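Local coordinates for uncharacterized protein (PDB 4ECO) that is of unknown function but, as a leucine-rich repeat protein, probably binds other proteins, at residues A93-T105 against W227-K239. Sequence-based numbering, arbitrary orientation.
Sequences ASGRVPDAIGQLT and WENENSEYAQQYK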
ATOM      1  N   ALA A  93      22.082   7.174 -18.170  1.00 38.79           N
ATOM      2  CA  ALA A  93      22.597   8.468 -18.608  1.00 38.15           C
ATOM      3  C   ALA A  93      23.523   9.076 -17.542  1.00 41.24           C
ATOM      4  O   ALA A  93      23.299   8.876 -16.342  1.00 41.10           O
ATOM      5  CB  ALA A  93      21.438   9.399 -18.899  1.00 38.76           C
ATOM      6  N   SER A  94      24.596   9.759 -17.984  1.00 36.31           N
ATOM      7  CA  SER A  94      25.605  10.321 -17.101  1.00 36.23           C
ATOM      8  C   SER A  94      26.050  11.649 -17.623  1.00 44.43           C
ATOM      9  O   SER A  94      26.649  11.711 -18.705  1.00 45.97           O
ATOM     10  CB  SER A  94      26.799   9.370 -16.986  1.00 38.91           C
ATOM     11  OG  SER A  94      27.903   9.967 -16.324  1.00 49.71           O
ATOM     12  N   GLY A  95      25.790  12.700 -16.846  1.00 41.00           N
ATOM     13  CA  GLY A  95      26.176  14.052 -17.220  1.00 41.44           C
ATOM     14  C   GLY A  95      25.209  15.121 -16.783  1.00 46.93           C
ATOM     15  O   GLY A  95      24.489  14.961 -15.792  1.00 46.77           O
ATOM     16  N   ARG A  96      25.193  16.221 -17.540  1.00 44.62           N
ATOM     17  CA  ARG A  96      24.377  17.403 -17.256  1.00 44.64           C
ATOM     18  C   ARG A  96      23.351  17.612 -18.368  1.00 48.27           C
ATOM     19  O   ARG A  96      23.728  17.565 -19.535  1.00 49.26           O
ATOM     20  CB  ARG A  96      25.297  18.632 -17.107  1.00 43.01           C
ATOM     21  CG  ARG A  96      26.269  18.538 -15.910  1.00 48.12           C
ATOM     22  CD  ARG A  96      27.446  19.508 -15.994  1.00 47.06           C
ATOM     23  NE  ARG A  96      27.034  20.887 -16.282  1.00 39.10           N
ATOM     24  CZ  ARG A  96      26.819  21.822 -15.362  1.00 50.91           C
ATOM     25  NH1 ARG A  96      27.004  21.552 -14.075  1.00 37.73           N
ATOM     26  NH2 ARG A  96      26.430  23.040 -15.722  1.00 36.41           N
ATOM     27  N   VAL A  97      22.051  17.783 -18.021  1.00 42.37           N
ATOM     28  CA  VAL A  97      20.971  17.985 -19.007  1.00 40.00           C
ATOM     29  C   VAL A  97      21.158  19.389 -19.564  1.00 44.70           C
ATOM     30  O   VAL A  97      21.127  20.351 -18.794  1.00 46.05           O
ATOM     31  CB  VAL A  97      19.565  17.713 -18.419  1.00 41.48           C
ATOM     32  CG1 VAL A  97      18.482  17.950 -19.460  1.00 41.08           C
ATOM     33  CG2 VAL A  97      19.475  16.285 -17.878  1.00 39.11           C
ATOM     34  N   PRO A  98      21.510  19.502 -20.871  1.00 41.70           N
ATOM     35  CA  PRO A  98      21.864  20.821 -21.425  1.00 41.45           C
ATOM     36  C   PRO A  98      20.659  21.705 -21.688  1.00 46.00           C
ATOM     37  O   PRO A  98      19.531  21.229 -21.685  1.00 45.19           O
ATOM     38  CB  PRO A  98      22.592  20.467 -22.730  1.00 43.68           C
ATOM     39  CG  PRO A  98      22.043  19.169 -23.151  1.00 47.96           C
ATOM     40  CD  PRO A  98      21.606  18.436 -21.905  1.00 43.08           C
ATOM     41  N   ASP A  99      20.920  22.996 -21.963  1.00 44.45           N
ATOM     42  CA  ASP A  99      19.918  24.024 -22.226  1.00 45.28           C
ATOM     43  C   ASP A  99      19.159  23.742 -23.513  1.00 48.88           C
ATOM     44  O   ASP A  99      18.104  24.339 -23.737  1.00 50.41           O
ATOM     45  CB  ASP A  99      20.586  25.415 -22.286  1.00 49.09           C
ATOM     46  CG  ASP A  99      21.457  25.711 -21.079  1.00 60.65           C
ATOM     47  OD1 ASP A  99      20.962  25.576 -19.935  1.00 59.92           O
ATOM     48  OD2 ASP A  99      22.643  25.993 -21.271  1.00 68.44           O
ATOM     49  N   ALA A 100      19.678  22.811 -24.337  1.00 44.38           N
ATOM     50  CA  ALA A 100      19.093  22.360 -25.604  1.00 44.81           C
ATOM     51  C   ALA A 100      17.684  21.742 -25.392  1.00 50.08           C
ATOM     52  O   ALA A 100      16.870  21.730 -26.323  1.00 51.22           O
ATOM     53  CB  ALA A 100      20.017  21.342 -26.272  1.00 44.60           C
ATOM     54  N   ILE A 101      17.392  21.283 -24.156  1.00 43.93           N
ATOM     55  CA  ILE A 101      16.130  20.661 -23.768  1.00 41.83           C
ATOM     56  C   ILE A 101      14.952  21.623 -24.066  1.00 46.86           C
ATOM     57  O   ILE A 101      13.906  21.152 -24.526  1.00 46.49           O
ATOM     58  CB  ILE A 101      16.170  20.183 -22.277  1.00 42.55           C
ATOM     59  CG1 ILE A 101      14.973  19.299 -21.890  1.00 41.36           C
ATOM     60  CG2 ILE A 101      16.406  21.292 -21.262  1.00 42.17           C
ATOM     61  CD1 ILE A 101      15.248  17.827 -21.986  1.00 40.90           C
ATOM     62  N   GLY A 102      15.179  22.936 -23.899  1.00 44.39           N
ATOM     63  CA  GLY A 102      14.202  24.006 -24.122  1.00 45.15           C
ATOM     64  C   GLY A 102      13.671  24.148 -25.541  1.00 49.67           C
ATOM     65  O   GLY A 102      12.661  24.812 -25.758  1.00 49.07           O
ATOM     66  N   GLN A 103      14.327  23.501 -26.509  1.00 47.00           N
ATOM     67  CA  GLN A 103      13.937  23.481 -27.918  1.00 47.96           C
ATOM     68  C   GLN A 103      12.676  22.625 -28.125  1.00 52.67           C
ATOM     69  O   GLN A 103      11.821  22.966 -28.956  1.00 54.88           O
ATOM     70  CB  GLN A 103      15.116  22.947 -28.782  1.00 48.87           C
ATOM     71  CG  GLN A 103      14.823  22.704 -30.266  1.00 56.69           C
ATOM     72  CD  GLN A 103      14.127  23.839 -30.977  1.00 69.31           C
ATOM     73  OE1 GLN A 103      14.456  25.028 -30.823  1.00 63.61           O
ATOM     74  NE2 GLN A 103      13.140  23.476 -31.771  1.00 56.91           N
ATOM     75  N   LEU A 104      12.574  21.521 -27.368  1.00 46.64           N
ATOM     76  CA  LEU A 104      11.510  20.526 -27.448  1.00 45.51           C
ATOM     77  C   LEU A 104      10.249  21.053 -26.807  1.00 50.09           C
ATOM     78  O   LEU A 104       9.792  20.499 -25.811  1.00 48.59           O
ATOM     79  CB  LEU A 104      11.967  19.222 -26.742  1.00 43.75           C
ATOM     80  CG  LEU A 104      13.324  18.635 -27.109  1.00 45.55           C
ATOM     81  CD1 LEU A 104      13.524  17.327 -26.409  1.00 43.98           C
ATOM     82  CD2 LEU A 104      13.451  18.436 -28.592  1.00 45.67           C
ATOM     83  N   THR A 105       9.679  22.128 -27.378  1.00 47.60           N
ATOM     84  CA  THR A 105       8.511  22.822 -26.819  1.00 46.98           C
ATOM     85  C   THR A 105       7.184  22.040 -26.982  1.00 49.48           C
ATOM     86  O   THR A 105       6.191  22.390 -26.331  1.00 49.97           O
ATOM     87  CB  THR A 105       8.388  24.199 -27.451  1.00 50.80           C
ATOM     88  OG1 THR A 105       8.415  24.089 -28.883  1.00 53.79           O
ATOM     89  CG2 THR A 105       9.455  25.155 -26.940  1.00 39.41           C
ATOM     90  N   TRP A 227      21.236  27.862 -15.881  1.00 49.90           N
ATOM     91  CA  TRP A 227      21.563  27.368 -17.204  1.00 49.61           C
ATOM     92  C   TRP A 227      22.657  26.329 -17.069  1.00 55.29           C
ATOM     93  O   TRP A 227      23.500  26.439 -16.171  1.00 56.44           O
ATOM     94  CB  TRP A 227      21.996  28.501 -18.129  1.00 49.02           C
ATOM     95  CG  TRP A 227      21.023  29.631 -18.266  1.00 50.95           C
ATOM     96  CD1 TRP A 227      21.221  30.934 -17.900  1.00 55.36           C
ATOM     97  CD2 TRP A 227      19.725  29.578 -18.870  1.00 50.63           C
ATOM     98  NE1 TRP A 227      20.134  31.699 -18.252  1.00 55.55           N
ATOM     99  CE2 TRP A 227      19.187  30.885 -18.827  1.00 55.77           C
ATOM    100  CE3 TRP A 227      18.958  28.549 -19.448  1.00 50.86           C
ATOM    101  CZ2 TRP A 227      17.914  31.186 -19.321  1.00 54.84           C
ATOM    102  CZ3 TRP A 227      17.704  28.857 -19.951  1.00 52.40           C
ATOM    103  CH2 TRP A 227      17.189  30.159 -19.867  1.00 54.11           C
ATOM    104  N   GLU A 228      22.629  25.300 -17.915  1.00 52.01           N
ATOM    105  CA  GLU A 228      23.654  24.267 -17.890  1.00 51.91           C
ATOM    106  C   GLU A 228      24.952  24.929 -18.300  1.00 60.43           C
ATOM    107  O   GLU A 228      25.982  24.735 -17.663  1.00 61.87           O
ATOM    108  CB  GLU A 228      23.253  23.098 -18.794  1.00 52.12           C
ATOM    109  CG  GLU A 228      24.159  21.890 -18.683  1.00 57.89           C
ATOM    110  CD  GLU A 228      25.461  21.970 -19.454  1.00 69.91           C
ATOM    111  OE1 GLU A 228      25.461  22.445 -20.617  1.00 59.28           O
ATOM    112  OE2 GLU A 228      26.487  21.534 -18.886  1.00 57.01           O
ATOM    113  N   ASN A 229      24.857  25.789 -19.318  1.00 58.44           N
ATOM    114  CA  ASN A 229      25.929  26.612 -19.853  1.00 59.17           C
ATOM    115  C   ASN A 229      25.298  27.917 -20.362  1.00 63.64           C
ATOM    116  O   ASN A 229      24.678  27.932 -21.428  1.00 64.06           O
ATOM    117  CB  ASN A 229      26.690  25.847 -20.942  1.00 61.21           C
ATOM    118  CG  ASN A 229      27.611  26.673 -21.808  1.00 86.40           C
ATOM    119  OD1 ASN A 229      28.172  27.700 -21.395  1.00 77.30           O
ATOM    120  ND2 ASN A 229      27.794  26.217 -23.042  1.00 83.05           N
ATOM    121  N   GLU A 230      25.454  29.007 -19.594  1.00 60.16           N
ATOM    122  CA  GLU A 230      24.887  30.316 -19.924  1.00 61.13           C
ATOM    123  C   GLU A 230      25.428  30.909 -21.253  1.00 65.28           C
ATOM    124  O   GLU A 230      24.813  31.844 -21.771  1.00 65.87           O
ATOM    125  CB  GLU A 230      25.116  31.324 -18.789  1.00 63.53           C
ATOM    126  CG  GLU A 230      26.569  31.591 -18.447  1.00 76.48           C
ATOM    127  CD  GLU A 230      26.785  32.755 -17.503  1.00109.65           C
ATOM    128  OE1 GLU A 230      25.972  33.712 -17.524  1.00111.61           O
ATOM    129  OE2 GLU A 230      27.803  32.731 -16.771  1.00104.31           O
ATOM    130  N   ASN A 231      26.530  30.350 -21.816  1.00 60.85           N
ATOM    131  CA  ASN A 231      27.117  30.837 -23.070  1.00 61.44           C
ATOM    132  C   ASN A 231      26.696  29.998 -24.304  1.00 64.08           C
ATOM    133  O   ASN A 231      27.243  30.209 -25.397  1.00 64.98           O
ATOM    134  CB  ASN A 231      28.637  30.884 -22.968  1.00 61.22           C
ATOM    135  CG  ASN A 231      29.126  31.955 -22.022  1.00 76.45           C
ATOM    136  OD1 ASN A 231      28.667  33.116 -22.029  1.00 59.52           O
ATOM    137  ND2 ASN A 231      30.071  31.577 -21.178  1.00 71.87           N
ATOM    138  N   SER A 232      25.707  29.089 -24.141  1.00 56.82           N
ATOM    139  CA  SER A 232      25.175  28.279 -25.238  1.00 54.93           C
ATOM    140  C   SER A 232      24.223  29.105 -26.093  1.00 58.05           C
ATOM    141  O   SER A 232      23.661  30.089 -25.614  1.00 55.57           O
ATOM    142  CB  SER A 232      24.462  27.037 -24.702  1.00 56.48           C
ATOM    143  OG  SER A 232      23.279  27.329 -23.980  1.00 61.32           O
ATOM    144  N   GLU A 233      24.009  28.678 -27.351  1.00 57.72           N
ATOM    145  CA  GLU A 233      23.113  29.361 -28.291  1.00 59.51           C
ATOM    146  C   GLU A 233      21.694  29.416 -27.724  1.00 60.98           C
ATOM    147  O   GLU A 233      21.022  30.445 -27.838  1.00 60.27           O
ATOM    148  CB  GLU A 233      23.129  28.673 -29.674  1.00 61.83           C
ATOM    149  CG  GLU A 233      24.151  29.268 -30.650  1.00 78.17           C
ATOM    150  CD  GLU A 233      24.068  28.823 -32.104  1.00109.40           C
ATOM    151  OE1 GLU A 233      23.008  28.295 -32.517  1.00114.14           O
ATOM    152  OE2 GLU A 233      25.056  29.041 -32.844  1.00102.73           O
ATOM    153  N   TYR A 234      21.280  28.311 -27.058  1.00 55.65           N
ATOM    154  CA  TYR A 234      19.981  28.144 -26.425  1.00 54.10           C
ATOM    155  C   TYR A 234      19.831  29.121 -25.248  1.00 58.54           C
ATOM    156  O   TYR A 234      18.926  29.962 -25.292  1.00 58.37           O
ATOM    157  CB  TYR A 234      19.778  26.687 -25.963  1.00 52.99           C
ATOM    158  CG  TYR A 234      19.901  25.667 -27.075  1.00 52.84           C
ATOM    159  CD1 TYR A 234      18.836  25.411 -27.939  1.00 54.60           C
ATOM    160  CD2 TYR A 234      21.073  24.936 -27.249  1.00 52.34           C
ATOM    161  CE1 TYR A 234      18.946  24.469 -28.966  1.00 54.11           C
ATOM    162  CE2 TYR A 234      21.202  24.010 -28.285  1.00 52.64           C
ATOM    163  CZ  TYR A 234      20.130  23.768 -29.131  1.00 55.14           C
ATOM    164  OH  TYR A 234      20.256  22.840 -30.133  1.00 49.59           O
ATOM    165  N   ALA A 235      20.741  29.045 -24.235  1.00 55.31           N
ATOM    166  CA  ALA A 235      20.719  29.903 -23.039  1.00 55.09           C
ATOM    167  C   ALA A 235      20.664  31.366 -23.422  1.00 62.46           C
ATOM    168  O   ALA A 235      19.786  32.070 -22.931  1.00 64.11           O
ATOM    169  CB  ALA A 235      21.929  29.644 -22.161  1.00 54.74           C
ATOM    170  N   GLN A 236      21.530  31.799 -24.365  1.00 59.22           N
ATOM    171  CA  GLN A 236      21.599  33.174 -24.856  1.00 60.10           C
ATOM    172  C   GLN A 236      20.255  33.608 -25.444  1.00 63.83           C
ATOM    173  O   GLN A 236      19.846  34.747 -25.234  1.00 66.49           O
ATOM    174  CB  GLN A 236      22.725  33.353 -25.903  1.00 62.21           C
ATOM    175  CG  GLN A 236      24.161  33.024 -25.433  1.00 83.93           C
ATOM    176  CD  GLN A 236      24.853  34.012 -24.513  1.00103.43           C
ATOM    177  OE1 GLN A 236      24.235  34.707 -23.683  1.00 93.70           O
ATOM    178  NE2 GLN A 236      26.185  34.030 -24.593  1.00 97.53           N
ATOM    179  N   GLN A 237      19.558  32.702 -26.150  1.00 57.64           N
ATOM    180  CA  GLN A 237      18.262  33.015 -26.755  1.00 56.93           C
ATOM    181  C   GLN A 237      17.187  33.140 -25.674  1.00 59.46           C
ATOM    182  O   GLN A 237      16.521  34.179 -25.615  1.00 58.62           O
ATOM    183  CB  GLN A 237      17.858  31.953 -27.801  1.00 56.99           C
ATOM    184  CG  GLN A 237      16.587  32.300 -28.591  1.00 55.03           C
ATOM    185  CD  GLN A 237      16.021  31.162 -29.412  1.00 76.93           C
ATOM    186  OE1 GLN A 237      16.727  30.254 -29.883  1.00 71.94           O
ATOM    187  NE2 GLN A 237      14.712  31.192 -29.608  1.00 74.49           N
ATOM    188  N   TYR A 238      17.044  32.083 -24.820  1.00 54.83           N
ATOM    189  CA  TYR A 238      16.034  31.927 -23.759  1.00 53.97           C
ATOM    190  C   TYR A 238      16.209  32.947 -22.638  1.00 60.32           C
ATOM    191  O   TYR A 238      15.236  33.228 -21.926  1.00 60.82           O
ATOM    192  CB  TYR A 238      16.058  30.514 -23.166  1.00 53.40           C
ATOM    193  CG  TYR A 238      15.989  29.345 -24.135  1.00 53.93           C
ATOM    194  CD1 TYR A 238      15.632  29.532 -25.470  1.00 57.09           C
ATOM    195  CD2 TYR A 238      16.270  28.050 -23.712  1.00 52.53           C
ATOM    196  CE1 TYR A 238      15.616  28.467 -26.369  1.00 58.63           C
ATOM    197  CE2 TYR A 238      16.254  26.975 -24.602  1.00 52.79           C
ATOM    198  CZ  TYR A 238      15.900  27.183 -25.924  1.00 64.37           C
ATOM    199  OH  TYR A 238      15.860  26.121 -26.796  1.00 65.67           O
ATOM    200  N   LYS A 239      17.429  33.538 -22.510  1.00 57.68           N
ATOM    201  CA  LYS A 239      17.754  34.614 -21.561  1.00 57.94           C
ATOM    202  C   LYS A 239      16.867  35.825 -21.778  1.00 63.18           C
ATOM    203  O   LYS A 239      16.568  36.534 -20.816  1.00 63.16           O
ATOM    204  CB  LYS A 239      19.233  35.042 -21.684  1.00 60.41           C
ATOM    205  CG  LYS A 239      20.138  34.435 -20.615  1.00 79.66           C
ATOM    206  CD  LYS A 239      21.599  34.787 -20.845  1.00 90.62           C
ATOM    207  CE  LYS A 239      22.512  34.124 -19.838  1.00107.91           C
ATOM    208  NZ  LYS A 239      23.935  34.496 -20.049  1.00122.24           N
TER
HETATM  209  O   HOH W   1      23.667  23.633 -22.205  1.00 44.69           O
HETATM  210  O   HOH W   2      15.249  27.130 -29.516  1.00 45.19           O
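Ala100 lies on one face of the Tyr234 ring, its CA 3.5 Å from the ring centroid and only 7° off the normal, a CH-pi contact that CB extends toward CE2. The neighbouring Tyr238 ring takes the carbonyl of Asp99 at its edge, O to CE2, while Tyr234 O sits over one face, offset toward the rim. Tyr238 CE2 also packs against Gly102 CA (3.6 Å). Trp227 receives Asp99 OD1 at its ring edge and Ala235 CB over one face, likewise offset toward the rim. At the edge of the Arg96 guanidinium, NH2 donates to the backbone O of Glu228 at 2.6 Å, and Phe197 adds a cation-pi contact.

In this leucine-rich repeat protein the chain that follows strand 96-97, itself paired in parallel with strand 194-198, is packed against a loop and short helix distant in sequence: the 3-10 segment 99-103, lying in sequence between strands 83-87 and 109-111, meets helix 233-238, which lies between strands 210-214 and 253-257. Asp99 joins the two segments with its carboxylate, each oxygen using its syn lone pair: OD1 accepts from Glu228 N (2.6 Å) and OD2 from Asn229 N (3.0 Å). Ser199 also bonds OD1. Ser232, N-cap of the helix, accepts from Ala235 N with its OG.

Arg96 grips Glu228 side-on. Beside the NH2 bond, NE meets the anti lone pair of OE2 at 2.7 Å in a nearly straight hydrogen bond (173°) that is part of a salt bridge, both acceptors close to the guanidinium plane. A bend at chi2 in Glu228 carries its carboxylate back toward Arg96, the two planes 67° apart. A leucine at Arg96 would probably leave the Glu228 carboxylate without its counter-charge, near the like-charged Asp99. One water links Glu228 OE1 to Asp99 N.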